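Local coordinates for uncharacterized protein (Bacillus subtilis, PDB 5DQV), which acts as a metal-dependent nucleotide pyrophosphohydrolase, carrying its metal site in an all-helical HD domain, at residues A[33-38]-A[140-145]; A[59-64]-A[124-129]; A[130-135]-A[182-187]. All blocks are in the same frame, centred on the assembly; numbering follows the deposited sequence. Where two conformers were deposited one is given.

Interaction 1. Residues A[33-38]-A[140-145]; sequences WLHISR and IARAFM. With NI (nickel (II) ion), chain C.
In the nickel site of the HD domain, R142 from helix 136-150 lays its guanidinium over one face of the imidazole ring of H35 from helix 33-50. The two planes are 30° apart, and the approach is offset toward the rim of the ring: R142 CZ lies 3.6 Å from H35 ND1. The helices stay well separated, with 9.5 Å between the CA atoms of H35 and R142, so long side chains bridge the gap. With CG anti to the backbone N (chi1 166°), the H35 ring is turned toward helix 136-150, where R142 covers one face and NE2 is left pointing to the nickel, bound at 2.2 Å. H64 and D130 bind the same ion, and D65 also belongs to the site. R38, one turn further along, bends at chi3 (-55°), which folds its guanidinium back over the carbonyl oxygen of L34. R38 NH2 then passes R142 CD at 3.7 Å, the two chains running in opposite directions. D133 explains why two arginines gather here: its carboxylate forms salt bridges to R38 NE and R142 NH1 and a hydrogen bond to H35 ND1. R38 NH1 also bonds Y155 OH of the second subunit. Gripped by nickel at NE2 and by D133 at ND1, the H35 ring has its rotation fixed at both nitrogens, and D133 is the second-shell residue that positions it.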
loop_
_atom_site.group_PDB
_atom_site.type_symbol
_atom_site.label_atom_id
_atom_site.label_comp_id
_atom_site.label_asym_id
_atom_site.label_seq_id
_atom_site.Cartn_x
_atom_site.Cartn_y
_atom_site.Cartn_z
ATOM N N TRP A 33 14.843 -6.728 5.562
ATOM C CA TRP A 33 15.025 -7.843 6.432
ATOM C C TRP A 33 13.673 -8.530 6.644
ATOM O O TRP A 33 13.604 -9.758 6.663
ATOM C CB TRP A 33 15.730 -7.464 7.780
ATOM C CG TRP A 33 15.618 -8.579 8.739
ATOM C CD1 TRP A 33 14.870 -8.594 9.875
ATOM C CD2 TRP A 33 16.162 -9.910 8.606
ATOM N NE1 TRP A 33 14.930 -9.832 10.476
ATOM C CE2 TRP A 33 15.737 -10.650 9.733
ATOM C CE3 TRP A 33 17.012 -10.524 7.685
ATOM C CZ2 TRP A 33 16.093 -11.995 9.936
ATOM C CZ3 TRP A 33 17.371 -11.844 7.884
ATOM C CH2 TRP A 33 16.909 -12.577 8.993
ATOM N N LEU A 34 12.608 -7.752 6.768
ATOM C CA LEU A 34 11.288 -8.332 7.018
ATOM C C LEU A 34 10.868 -9.280 5.874
ATOM O O LEU A 34 10.399 -10.380 6.131
ATOM C CB LEU A 34 10.259 -7.240 7.260
ATOM C CG LEU A 34 10.573 -6.398 8.528
ATOM C CD1 LEU A 34 9.477 -5.365 8.824
ATOM C CD2 LEU A 34 10.769 -7.342 9.704
ATOM N N HIS A 35 11.099 -8.843 4.635
ATOM C CA HIS A 35 10.835 -9.643 3.443
ATOM C C HIS A 35 11.645 -10.931 3.523
ATOM O O HIS A 35 11.112 -12.031 3.369
ATOM C CB HIS A 35 11.173 -8.835 2.158
ATOM C CG HIS A 35 11.243 -9.687 0.931
ATOM N ND1 HIS A 35 10.138 -10.307 0.399
ATOM C CD2 HIS A 35 12.293 -10.090 0.181
ATOM C CE1 HIS A 35 10.499 -11.006 -0.663
ATOM N NE2 HIS A 35 11.804 -10.893 -0.812
ATOM N N ILE A 36 12.954 -10.805 3.771
ATOM C CA ILE A 36 13.816 -11.969 3.813
ATOM C C ILE A 36 13.364 -12.954 4.893
ATOM O O ILE A 36 13.244 -14.121 4.639
ATOM C CB ILE A 36 15.284 -11.548 3.993
ATOM C CG1 ILE A 36 15.776 -10.957 2.665
ATOM C CG2 ILE A 36 16.094 -12.751 4.448
ATOM C CD1 ILE A 36 17.051 -10.170 2.858
ATOM N N SER A 37 13.007 -12.461 6.077
ATOM C CA SER A 37 12.560 -13.351 7.153
ATOM C C SER A 37 11.306 -14.121 6.768
ATOM O O SER A 37 11.188 -15.349 7.011
ATOM C CB SER A 37 12.362 -12.558 8.456
ATOM O OG SER A 37 11.666 -13.348 9.439
ATOM N N ARG A 38 10.361 -13.428 6.128
ATOM C CA ARG A 38 9.125 -14.075 5.699
ATOM C C ARG A 38 9.426 -15.131 4.637
ATOM O O ARG A 38 8.859 -16.243 4.642
ATOM C CB ARG A 38 8.091 -13.049 5.151
ATOM C CG ARG A 38 7.527 -12.086 6.168
ATOM C CD ARG A 38 6.372 -11.244 5.629
ATOM N NE ARG A 38 6.744 -10.518 4.416
ATOM C CZ ARG A 38 7.209 -9.290 4.341
ATOM N NH1 ARG A 38 7.479 -8.587 5.414
ATOM N NH2 ARG A 38 7.507 -8.790 3.164
ATOM N N ILE A 140 -0.293 -7.234 -1.564
ATOM C CA ILE A 140 -1.045 -5.994 -1.717
ATOM C C ILE A 140 -0.326 -4.871 -1.013
ATOM O O ILE A 140 -0.079 -3.783 -1.583
ATOM C CB ILE A 140 -2.498 -6.171 -1.168
ATOM C CG1 ILE A 140 -3.344 -7.003 -2.147
ATOM C CG2 ILE A 140 -3.206 -4.823 -0.982
ATOM C CD1 ILE A 140 -4.509 -7.660 -1.466
ATOM N N ALA A 141 0.066 -5.144 0.233
ATOM C CA ALA A 141 0.764 -4.123 1.043
ATOM C C ALA A 141 2.051 -3.721 0.377
ATOM O O ALA A 141 2.390 -2.521 0.269
ATOM C CB ALA A 141 1.033 -4.642 2.432
ATOM N N ARG A 142 2.752 -4.718 -0.136
ATOM C CA ARG A 142 4.048 -4.438 -0.734
ATOM C C ARG A 142 3.906 -3.613 -2.011
ATOM O O ARG A 142 4.705 -2.712 -2.255
ATOM C CB ARG A 142 4.816 -5.729 -0.969
ATOM C CG ARG A 142 5.317 -6.369 0.289
ATOM C CD ARG A 142 6.039 -7.666 -0.034
ATOM N NE ARG A 142 7.323 -7.348 -0.651
ATOM C CZ ARG A 142 7.989 -8.102 -1.523
ATOM N NH1 ARG A 142 7.536 -9.288 -1.938
ATOM N NH2 ARG A 142 9.138 -7.654 -1.983
ATOM N N ALA A 143 2.874 -3.899 -2.791
ATOM C CA ALA A 143 2.650 -3.180 -4.064
ATOM C C ALA A 143 2.406 -1.702 -3.799
ATOM O O ALA A 143 2.961 -0.827 -4.474
ATOM C CB ALA A 143 1.473 -3.763 -4.810
ATOM N N PHE A 144 1.558 -1.427 -2.810
ATOM C CA PHE A 144 1.232 -0.054 -2.490
ATOM C C PHE A 144 2.400 0.669 -1.821
ATOM O O PHE A 144 2.640 1.853 -2.092
ATOM C CB PHE A 144 -0.058 0.017 -1.690
ATOM C CG PHE A 144 -1.289 -0.318 -2.511
ATOM C CD1 PHE A 144 -1.626 0.450 -3.628
ATOM C CD2 PHE A 144 -2.069 -1.383 -2.197
ATOM C CE1 PHE A 144 -2.726 0.110 -4.431
ATOM C CE2 PHE A 144 -3.214 -1.710 -2.995
ATOM C CZ PHE A 144 -3.532 -0.958 -4.072
ATOM N N MET A 145 3.148 -0.028 -0.963
ATOM C CA MET A 145 4.389 0.562 -0.392
ATOM C C MET A 145 5.397 0.980 -1.494
ATOM O O MET A 145 5.912 2.093 -1.495
ATOM C CB MET A 145 5.041 -0.445 0.552
ATOM C CG MET A 145 6.461 -0.072 1.138
ATOM S SD MET A 145 7.176 -1.532 2.014
ATOM C CE MET A 145 5.617 -2.249 2.675
HETATM NI NI NI C . 13.006 -11.473 -2.518
#

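Interaction 2. Residues A[59-64]-A[124-129]; sequences TAALVH and KVVQDA. With NI (nickel (II) ion), chain C.
V126 meets A60, A61 and H64, and it carries nearly all of the surface that helix 121-132 contributes to this contact. Along that helix, V125 comes first and turns to I46 of helix 33-50. At V126 the backbones come close, the CA atoms of A61 and V126 being 5.7 Å apart, and the two methyls divide the work. CG2 touches A60 CB at 3.9 Å; CG1 lies over the backbone at A61, 4.0 Å from its CA, and reaches H64 CB at 4.2 Å. An alanine in place of V126 removes both methyls, which would probably open a gap beside A60 and A61 and leave the CB of H64 less firmly backed. Further on, D128 turns to hydrogen bonds with N177 and T178, and A129 packs on helix 33-50. The H64 ring is held from its own segment: ND1 donates to A61 O over 2.8 Å, at an N-H...O angle of 167°, with the oxygen in the ring plane and the donor in the carbonyl plane on a lone pair. With CG between the backbone N and the carbonyl carbon (chi1 90°), H64 NE2 reaches nickel at 2.0 Å, beside the ion's other bonded ligands, H35 and D130. Across this contact the valine backs H64 at CB by van der Waals contact of CG1, while the bonds to A61 O and nickel hold the two ring nitrogens, which probably restrains ring rotation.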
loop_
_atom_site.group_PDB
_atom_site.type_symbol
_atom_site.label_atom_id
_atom_site.label_comp_id
_atom_site.label_asym_id
_atom_site.label_seq_id
_atom_site.Cartn_x
_atom_site.Cartn_y
_atom_site.Cartn_z
ATOM N N THR A 59 19.361 -21.225 3.713
ATOM C CA THR A 59 20.515 -20.416 3.377
ATOM C C THR A 59 20.324 -19.597 2.125
ATOM O O THR A 59 20.526 -18.370 2.157
ATOM C CB THR A 59 21.809 -21.244 3.297
ATOM O OG1 THR A 59 21.997 -21.913 4.542
ATOM C CG2 THR A 59 22.988 -20.328 3.018
ATOM N N ALA A 60 19.855 -20.237 1.049
ATOM C CA ALA A 60 19.526 -19.505 -0.168
ATOM C C ALA A 60 18.455 -18.462 0.020
ATOM O O ALA A 60 18.567 -17.319 -0.466
ATOM C CB ALA A 60 19.149 -20.494 -1.316
ATOM N N ALA A 61 17.436 -18.806 0.788
ATOM C CA ALA A 61 16.368 -17.839 1.060
ATOM C C ALA A 61 16.952 -16.651 1.777
ATOM O O ALA A 61 16.657 -15.507 1.453
ATOM C CB ALA A 61 15.249 -18.486 1.897
ATOM N N LEU A 62 17.801 -16.926 2.765
ATOM C CA LEU A 62 18.356 -15.823 3.583
ATOM C C LEU A 62 19.209 -14.884 2.738
ATOM O O LEU A 62 19.150 -13.680 2.932
ATOM C CB LEU A 62 19.123 -16.366 4.748
ATOM C CG LEU A 62 18.269 -16.976 5.870
ATOM C CD1 LEU A 62 19.170 -17.747 6.848
ATOM C CD2 LEU A 62 17.420 -15.846 6.593
ATOM N N VAL A 63 19.989 -15.413 1.789
ATOM C CA VAL A 63 20.909 -14.545 1.007
ATOM C C VAL A 63 20.404 -14.176 -0.367
ATOM O O VAL A 63 21.105 -13.463 -1.095
ATOM C CB VAL A 63 22.345 -15.152 0.920
ATOM C CG1 VAL A 63 22.894 -15.433 2.373
ATOM C CG2 VAL A 63 22.338 -16.471 0.043
ATOM N N HIS A 64 19.158 -14.563 -0.686
ATOM C CA HIS A 64 18.644 -14.491 -2.066
ATOM C C HIS A 64 18.658 -13.062 -2.615
ATOM O O HIS A 64 18.838 -12.883 -3.824
ATOM C CB HIS A 64 17.236 -15.173 -2.186
ATOM C CG HIS A 64 16.056 -14.273 -1.946
ATOM N ND1 HIS A 64 15.510 -14.071 -0.696
ATOM C CD2 HIS A 64 15.277 -13.562 -2.813
ATOM C CE1 HIS A 64 14.494 -13.222 -0.782
ATOM N NE2 HIS A 64 14.330 -12.896 -2.061
ATOM N N LYS A 124 13.851 -23.716 -6.888
ATOM C CA LYS A 124 12.423 -23.603 -7.193
ATOM C C LYS A 124 11.617 -23.348 -5.934
ATOM O O LYS A 124 10.672 -22.559 -5.950
ATOM C CB LYS A 124 11.930 -24.838 -7.918
ATOM C CG LYS A 124 12.374 -24.902 -9.354
ATOM C CD LYS A 124 12.099 -26.233 -9.969
ATOM C CE LYS A 124 12.395 -26.205 -11.509
ATOM N NZ LYS A 124 12.122 -27.559 -12.024
ATOM N N VAL A 125 12.019 -23.978 -4.811
ATOM C CA VAL A 125 11.357 -23.721 -3.551
ATOM C C VAL A 125 11.531 -22.236 -3.115
ATOM O O VAL A 125 10.585 -21.596 -2.732
ATOM C CB VAL A 125 11.832 -24.713 -2.451
ATOM C CG1 VAL A 125 11.374 -24.292 -1.051
ATOM C CG2 VAL A 125 11.348 -26.163 -2.768
ATOM N N VAL A 126 12.757 -21.740 -3.159
ATOM C CA VAL A 126 13.046 -20.341 -2.798
ATOM C C VAL A 126 12.294 -19.372 -3.693
ATOM O O VAL A 126 11.734 -18.352 -3.218
ATOM C CB VAL A 126 14.552 -20.068 -2.811
ATOM C CG1 VAL A 126 14.846 -18.588 -2.533
ATOM C CG2 VAL A 126 15.309 -21.004 -1.765
ATOM N N GLN A 127 12.282 -19.672 -4.990
ATOM C CA GLN A 127 11.629 -18.811 -5.964
ATOM C C GLN A 127 10.151 -18.708 -5.635
ATOM O O GLN A 127 9.587 -17.621 -5.601
ATOM C CB GLN A 127 11.878 -19.344 -7.392
ATOM C CG GLN A 127 11.212 -18.531 -8.482
ATOM C CD GLN A 127 11.564 -19.004 -9.873
ATOM O OE1 GLN A 127 11.196 -20.105 -10.293
ATOM N NE2 GLN A 127 12.316 -18.190 -10.585
ATOM N N ASP A 128 9.535 -19.855 -5.357
ATOM C CA ASP A 128 8.121 -19.932 -4.994
ATOM C C ASP A 128 7.791 -19.104 -3.746
ATOM O O ASP A 128 6.821 -18.366 -3.714
ATOM C CB ASP A 128 7.732 -21.404 -4.749
ATOM C CG ASP A 128 7.519 -22.218 -6.052
ATOM O OD1 ASP A 128 7.637 -21.672 -7.179
ATOM O OD2 ASP A 128 7.204 -23.438 -5.917
ATOM N N ALA A 129 8.645 -19.211 -2.727
ATOM C CA ALA A 129 8.459 -18.484 -1.480
ATOM C C ALA A 129 8.556 -16.957 -1.739
ATOM O O ALA A 129 7.777 -16.160 -1.218
ATOM C CB ALA A 129 9.520 -18.957 -0.440
HETATM NI NI NI C . 13.006 -11.473 -2.518
#

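Interaction 3. Residues A[130-135]-A[182-187]; sequences DRLDAI and RELAEE. With NI (nickel (II) ion), chain C.
L132 and I135, the first and last residues of a type I beta turn that follows the metal-binding D130 of the HD domain, pack on helix 179-202 through A185 and L184. The side-chain contacts are apolar, and methyls also rest on the backbone of A185; no hydrogen bond crosses. L132 divides its branches: CD2 presses on A185, 3.6 Å from its CB and equally near its CA, whereas CD1 meets L184 CD1 at 3.9 Å, the two leucine chains crossing at about a right angle. The small A185 permits a CA separation of 6.2 Å between L132 and A185. I135 adds its terminal methyl, which the extended second torsion (chi2 175°) carries out to the alanine that L132 covers: I135 CD1 lies 4.1 Å from A185 CB and 4.0 Å from A185 O.

Among backbone hydrogen bonds, I135 N to L132 O at 3.2 Å closes the turn, and A134 N to R131 O precedes it. Beyond the segments, I46 of helix 33-50 also packs on L132, and Y45 of that helix on L184, while E187 OE1 forms a salt bridge to K201 NZ of the second subunit.

The metal bond comes from D130, not from the packing residues. With CG anti to the backbone N (chi1 -164°), D130 turns to nickel alongside H35 and H64. Its binding is one-sided, OD1 at 2.2 Å from the nickel and OD2 at 3.2 Å.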
loop_
_atom_site.group_PDB
_atom_site.type_symbol
_atom_site.label_atom_id
_atom_site.label_comp_id
_atom_site.label_asym_id
_atom_site.label_seq_id
_atom_site.Cartn_x
_atom_site.Cartn_y
_atom_site.Cartn_z
ATOM N N ASP A 130 9.492 -16.582 -2.595
ATOM C CA ASP A 130 9.734 -15.186 -2.902
ATOM C C ASP A 130 8.499 -14.632 -3.618
ATOM O O ASP A 130 8.040 -13.479 -3.358
ATOM C CB ASP A 130 11.001 -15.107 -3.775
ATOM C CG ASP A 130 11.581 -13.753 -3.862
ATOM O OD1 ASP A 130 11.468 -12.984 -2.942
ATOM O OD2 ASP A 130 12.182 -13.440 -4.884
ATOM N N ARG A 131 7.957 -15.426 -4.549
ATOM C CA ARG A 131 6.753 -15.000 -5.268
ATOM C C ARG A 131 5.484 -15.012 -4.423
ATOM O O ARG A 131 4.642 -14.137 -4.546
ATOM C CB ARG A 131 6.583 -15.795 -6.596
ATOM C CG ARG A 131 7.677 -15.435 -7.537
ATOM C CD ARG A 131 7.528 -16.096 -8.831
ATOM N NE ARG A 131 8.675 -15.807 -9.662
ATOM C CZ ARG A 131 8.705 -15.910 -10.980
ATOM N NH1 ARG A 131 7.611 -16.244 -11.650
ATOM N NH2 ARG A 131 9.831 -15.641 -11.633
ATOM N N LEU A 132 5.361 -15.970 -3.538
ATOM C CA LEU A 132 4.239 -15.990 -2.606
ATOM C C LEU A 132 4.190 -14.687 -1.788
ATOM O O LEU A 132 3.094 -14.137 -1.517
ATOM C CB LEU A 132 4.325 -17.213 -1.703
ATOM C CG LEU A 132 3.947 -18.571 -2.302
ATOM C CD1 LEU A 132 4.224 -19.731 -1.372
ATOM C CD2 LEU A 132 2.443 -18.575 -2.728
ATOM N N ASP A 133 5.371 -14.144 -1.434
ATOM C CA ASP A 133 5.419 -12.941 -0.604
ATOM C C ASP A 133 4.971 -11.694 -1.411
ATOM O O ASP A 133 4.757 -10.645 -0.848
ATOM C CB ASP A 133 6.841 -12.737 -0.022
ATOM C CG ASP A 133 6.896 -11.705 1.075
ATOM O OD1 ASP A 133 6.261 -11.928 2.113
ATOM O OD2 ASP A 133 7.631 -10.681 0.939
ATOM N N ALA A 134 4.808 -11.831 -2.733
ATOM C CA ALA A 134 4.453 -10.730 -3.614
ATOM C C ALA A 134 2.937 -10.748 -3.942
ATOM O O ALA A 134 2.465 -9.902 -4.696
ATOM C CB ALA A 134 5.287 -10.790 -4.934
ATOM N N ILE A 135 2.214 -11.722 -3.402
ATOM C CA ILE A 135 0.777 -11.844 -3.618
ATOM C C ILE A 135 0.054 -11.968 -2.262
ATOM O O ILE A 135 0.699 -12.011 -1.211
ATOM C CB ILE A 135 0.393 -13.006 -4.583
ATOM C CG1 ILE A 135 0.822 -14.381 -4.073
ATOM C CG2 ILE A 135 0.978 -12.771 -6.004
ATOM C CD1 ILE A 135 0.350 -15.551 -4.966
ATOM N N ARG A 182 1.883 -24.019 -5.116
ATOM C CA ARG A 182 0.715 -23.794 -5.936
ATOM C C ARG A 182 -0.549 -23.756 -5.054
ATOM O O ARG A 182 -1.432 -22.915 -5.233
ATOM C CB ARG A 182 0.587 -24.866 -7.027
ATOM C CG ARG A 182 -0.017 -24.356 -8.267
ATOM C CD ARG A 182 0.084 -25.344 -9.431
ATOM N NE ARG A 182 1.445 -25.349 -9.986
ATOM C CZ ARG A 182 2.304 -26.354 -9.942
ATOM N NH1 ARG A 182 1.989 -27.514 -9.372
ATOM N NH2 ARG A 182 3.503 -26.197 -10.484
ATOM N N GLU A 183 -0.593 -24.651 -4.089
ATOM C CA GLU A 183 -1.711 -24.710 -3.171
ATOM C C GLU A 183 -1.795 -23.427 -2.344
ATOM O O GLU A 183 -2.866 -22.832 -2.248
ATOM C CB GLU A 183 -1.562 -25.924 -2.271
ATOM C CG GLU A 183 -2.800 -26.279 -1.562
ATOM C CD GLU A 183 -2.689 -27.631 -0.888
ATOM O OE1 GLU A 183 -1.919 -28.495 -1.364
ATOM O OE2 GLU A 183 -3.399 -27.822 0.124
ATOM N N LEU A 184 -0.667 -22.980 -1.788
ATOM C CA LEU A 184 -0.652 -21.761 -0.960
ATOM C C LEU A 184 -0.989 -20.529 -1.790
ATOM O O LEU A 184 -1.657 -19.615 -1.321
ATOM C CB LEU A 184 0.729 -21.541 -0.324
ATOM C CG LEU A 184 1.189 -22.503 0.765
ATOM C CD1 LEU A 184 2.661 -22.194 1.154
ATOM C CD2 LEU A 184 0.300 -22.416 2.033
ATOM N N ALA A 185 -0.560 -20.539 -3.042
ATOM C CA ALA A 185 -0.797 -19.426 -3.951
ATOM C C ALA A 185 -2.263 -19.254 -4.282
ATOM O O ALA A 185 -2.732 -18.113 -4.447
ATOM C CB ALA A 185 -0.017 -19.583 -5.209
ATOM N N GLU A 186 -3.014 -20.347 -4.329
ATOM C CA GLU A 186 -4.444 -20.233 -4.669
ATOM C C GLU A 186 -5.183 -19.345 -3.685
ATOM O O GLU A 186 -5.950 -18.505 -4.121
ATOM C CB GLU A 186 -5.148 -21.598 -4.737
ATOM C CG GLU A 186 -4.784 -22.410 -5.956
ATOM C CD GLU A 186 -5.522 -21.987 -7.217
ATOM O OE1 GLU A 186 -6.668 -21.482 -7.127
ATOM O OE2 GLU A 186 -4.953 -22.199 -8.326
ATOM N N GLU A 187 -4.978 -19.534 -2.371
ATOM C CA GLU A 187 -5.627 -18.717 -1.337
ATOM C C GLU A 187 -5.245 -17.228 -1.512
ATOM O O GLU A 187 -6.066 -16.329 -1.471
ATOM C CB GLU A 187 -5.148 -19.118 0.075
ATOM C CG GLU A 187 -4.977 -20.606 0.398
ATOM C CD GLU A 187 -4.372 -20.795 1.797
ATOM O OE1 GLU A 187 -4.627 -19.927 2.653
ATOM O OE2 GLU A 187 -3.652 -21.788 2.044
HETATM NI NI NI C . 13.006 -11.473 -2.518
#

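Overall arrangement
One segment of each interaction carries a bonded nickel ligand (H35, H64, D130), and the three centres lie 13 to 15 Å apart. Interactions 2 and 3 share helix 121-132, and interactions 1 and 2 draw on the consecutive helices 33-50 and 54-63. Along the chain, interaction 2 is nested within the loop closed by interaction 1; interactions 1 and 3 alternate their segments, and interaction 2 closes before interaction 3 opens. Interaction 1 brings helix 136-150 to helix 33-50, and interaction 3 joins helix 179-202 to the end of helix 121-132. Ligands from distant parts of the sequence thereby converge, as expected of an HD-type site, on the metal that the hydrolase presumably uses.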